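Local coordinates for tungstate ABC transporter, periplasmic tungstate-binding protein (Geobacter sulfurreducens, PDB 3LR1), which probably captures tungstate in the periplasm and delivers it to the membrane components of an ABC transporter for uptake, at residues K79-N84 and Y199-V204. Sequence-based numbering, arbitrary orientation.
Sequences KDVMYN and YGIMAV
Lys79 and Ile201 exchange two nearly straight backbone hydrogen bonds, Lys79 N to Ile201 O at 2.9 Å and Ile201 N to Lys79 O at 3.0 Å. In the next antiparallel hydrogen-bonded pair Val81 N bonds Tyr199 O at 2.8 Å, and the return bond, Tyr199 N to Val81 O, is more bent (N-H...O angle 135°). Between them, Asp80 faces Gly200 in a non-hydrogen-bonded pair, its OD1 salt-bridged to Arg78 and Arg63. On the face shared by Val81, Tyr199 and Ile201, Val81 CG2 meets Ile201 CG2 at 3.6 Å, and helix 214-224 covers both side chains. With CG beside its backbone N (chi1 -76°), the Tyr199 ring runs along the 79-84 chain, Tyr83 O lying in its plane 3.3 Å from CE2. The two tyrosine rings meet obliquely, planes at 40°. At the far end Asn84 ND2 donates to Tyr199 OH at 3.2 Å and also bonds Asp171. A leucine in place of Tyr199 has no hydroxyl for Asn84, whose ND2 would probably be left to Asp171, and is likely to open a gap beside Tyr83. The antiparallel pairing belongs to the mixed sheet of a periplasmic-binding-protein fold, with the Tyr199 side chain about 6 Å from a bound tungsten ion.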
loop_
_atom_site.group_PDB
_atom_site.type_symbol
_atom_site.label_atom_id
_atom_site.label_comp_id
_atom_site.label_asym_id
_atom_site.label_seq_id
_atom_site.Cartn_x
_atom_site.Cartn_y
_atom_site.Cartn_z
ATOM N N LYS A 79 3.513 -7.503 12.913
ATOM C CA LYS A 79 3.920 -6.217 13.452
ATOM C C LYS A 79 3.527 -5.086 12.531
ATOM O O LYS A 79 3.618 -5.192 11.301
ATOM C CB LYS A 79 5.430 -6.209 13.739
ATOM C CG LYS A 79 5.863 -7.044 14.934
ATOM C CD LYS A 79 5.964 -6.197 16.204
ATOM C CE LYS A 79 7.134 -5.115 16.166
ATOM N NZ LYS A 79 6.914 -3.790 16.975
ATOM N N ASP A 80 3.095 -3.982 13.122
ATOM C CA ASP A 80 2.830 -2.769 12.400
ATOM C C ASP A 80 4.135 -2.192 11.948
ATOM O O ASP A 80 5.117 -2.107 12.731
ATOM C CB ASP A 80 2.205 -1.664 13.311
ATOM C CG ASP A 80 0.700 -1.844 13.572
ATOM O OD1 ASP A 80 0.009 -2.563 12.837
ATOM O OD2 ASP A 80 0.190 -1.193 14.529
ATOM N N VAL A 81 4.113 -1.705 10.722
ATOM C CA VAL A 81 5.188 -0.988 10.114
ATOM C C VAL A 81 4.575 0.330 9.651
ATOM O O VAL A 81 3.825 0.401 8.654
ATOM C CB VAL A 81 5.780 -1.743 8.922
ATOM C CG1 VAL A 81 6.808 -0.860 8.219
ATOM C CG2 VAL A 81 6.348 -3.047 9.369
HETATM N N MSE A 82 4.867 1.378 10.427
HETATM C CA MSE A 82 4.236 2.654 10.204
HETATM C C MSE A 82 4.962 3.259 9.061
HETATM O O MSE A 82 6.144 3.587 9.157
HETATM C CB MSE A 82 4.315 3.541 11.450
HETATM C CG MSE A 82 3.481 2.946 12.647
HETATM SE SE MSE A 82 1.507 2.935 12.315
HETATM C CE MSE A 82 1.465 1.124 12.630
ATOM N N TYR A 83 4.245 3.443 7.962
ATOM C CA TYR A 83 4.873 4.025 6.786
ATOM C C TYR A 83 3.829 4.585 5.885
ATOM O O TYR A 83 2.725 4.056 5.810
ATOM C CB TYR A 83 5.680 2.956 6.028
ATOM C CG TYR A 83 6.072 3.380 4.653
ATOM C CD1 TYR A 83 6.854 4.487 4.467
ATOM C CD2 TYR A 83 5.672 2.658 3.548
ATOM C CE1 TYR A 83 7.225 4.926 3.171
ATOM C CE2 TYR A 83 6.035 3.060 2.239
ATOM C CZ TYR A 83 6.801 4.217 2.071
ATOM O OH TYR A 83 7.182 4.700 0.831
ATOM N N ASN A 84 4.180 5.651 5.184
ATOM C CA ASN A 84 3.398 6.180 4.118
ATOM C C ASN A 84 2.149 6.934 4.577
ATOM O O ASN A 84 1.739 6.846 5.800
ATOM C CB ASN A 84 2.993 5.031 3.194
ATOM C CG ASN A 84 2.995 5.410 1.705
ATOM O OD1 ASN A 84 2.979 6.583 1.324
ATOM N ND2 ASN A 84 2.920 4.396 0.868
ATOM N N TYR A 199 1.172 -0.614 7.859
ATOM C CA TYR A 199 1.397 -1.796 7.084
ATOM C C TYR A 199 1.501 -2.859 8.093
ATOM O O TYR A 199 1.943 -2.585 9.201
ATOM C CB TYR A 199 2.677 -1.766 6.247
ATOM C CG TYR A 199 2.521 -0.911 5.033
ATOM C CD1 TYR A 199 2.479 -1.464 3.748
ATOM C CD2 TYR A 199 2.388 0.448 5.161
ATOM C CE1 TYR A 199 2.318 -0.656 2.638
ATOM C CE2 TYR A 199 2.236 1.254 4.068
ATOM C CZ TYR A 199 2.212 0.697 2.808
ATOM O OH TYR A 199 2.053 1.492 1.736
ATOM N N GLY A 200 1.126 -4.067 7.720
ATOM C CA GLY A 200 1.458 -5.251 8.496
ATOM C C GLY A 200 2.499 -6.161 7.832
ATOM O O GLY A 200 2.447 -6.413 6.638
ATOM N N ILE A 201 3.470 -6.601 8.617
ATOM C CA ILE A 201 4.484 -7.544 8.206
ATOM C C ILE A 201 4.288 -8.784 9.087
ATOM O O ILE A 201 4.123 -8.652 10.301
ATOM C CB ILE A 201 5.936 -6.943 8.241
ATOM C CG1 ILE A 201 6.872 -7.878 7.467
ATOM C CG2 ILE A 201 6.439 -6.650 9.692
ATOM C CD1 ILE A 201 8.262 -7.259 7.133
HETATM N N MSE A 202 4.237 -9.969 8.463
HETATM C CA MSE A 202 3.817 -11.217 9.152
HETATM C C MSE A 202 4.642 -12.354 8.600
HETATM O O MSE A 202 4.969 -12.355 7.416
HETATM C CB MSE A 202 2.336 -11.532 8.902
HETATM C CG MSE A 202 1.400 -10.466 9.245
HETATM SE SE MSE A 202 -0.358 -10.821 8.545
HETATM C CE MSE A 202 -0.312 -10.526 6.638
ATOM N N ALA A 203 4.980 -13.298 9.462
ATOM C CA ALA A 203 5.670 -14.520 9.098
ATOM C C ALA A 203 4.620 -15.587 8.809
ATOM O O ALA A 203 3.591 -15.695 9.541
ATOM C CB ALA A 203 6.629 -14.941 10.212
ATOM N N VAL A 204 4.864 -16.359 7.736
ATOM C CA VAL A 204 4.047 -17.498 7.352
ATOM C C VAL A 204 4.323 -18.593 8.395
ATOM O O VAL A 204 5.495 -18.860 8.761
ATOM C CB VAL A 204 4.363 -17.986 5.945
ATOM C CG1 VAL A 204 3.593 -19.274 5.634
ATOM C CG2 VAL A 204 3.966 -16.889 4.933
#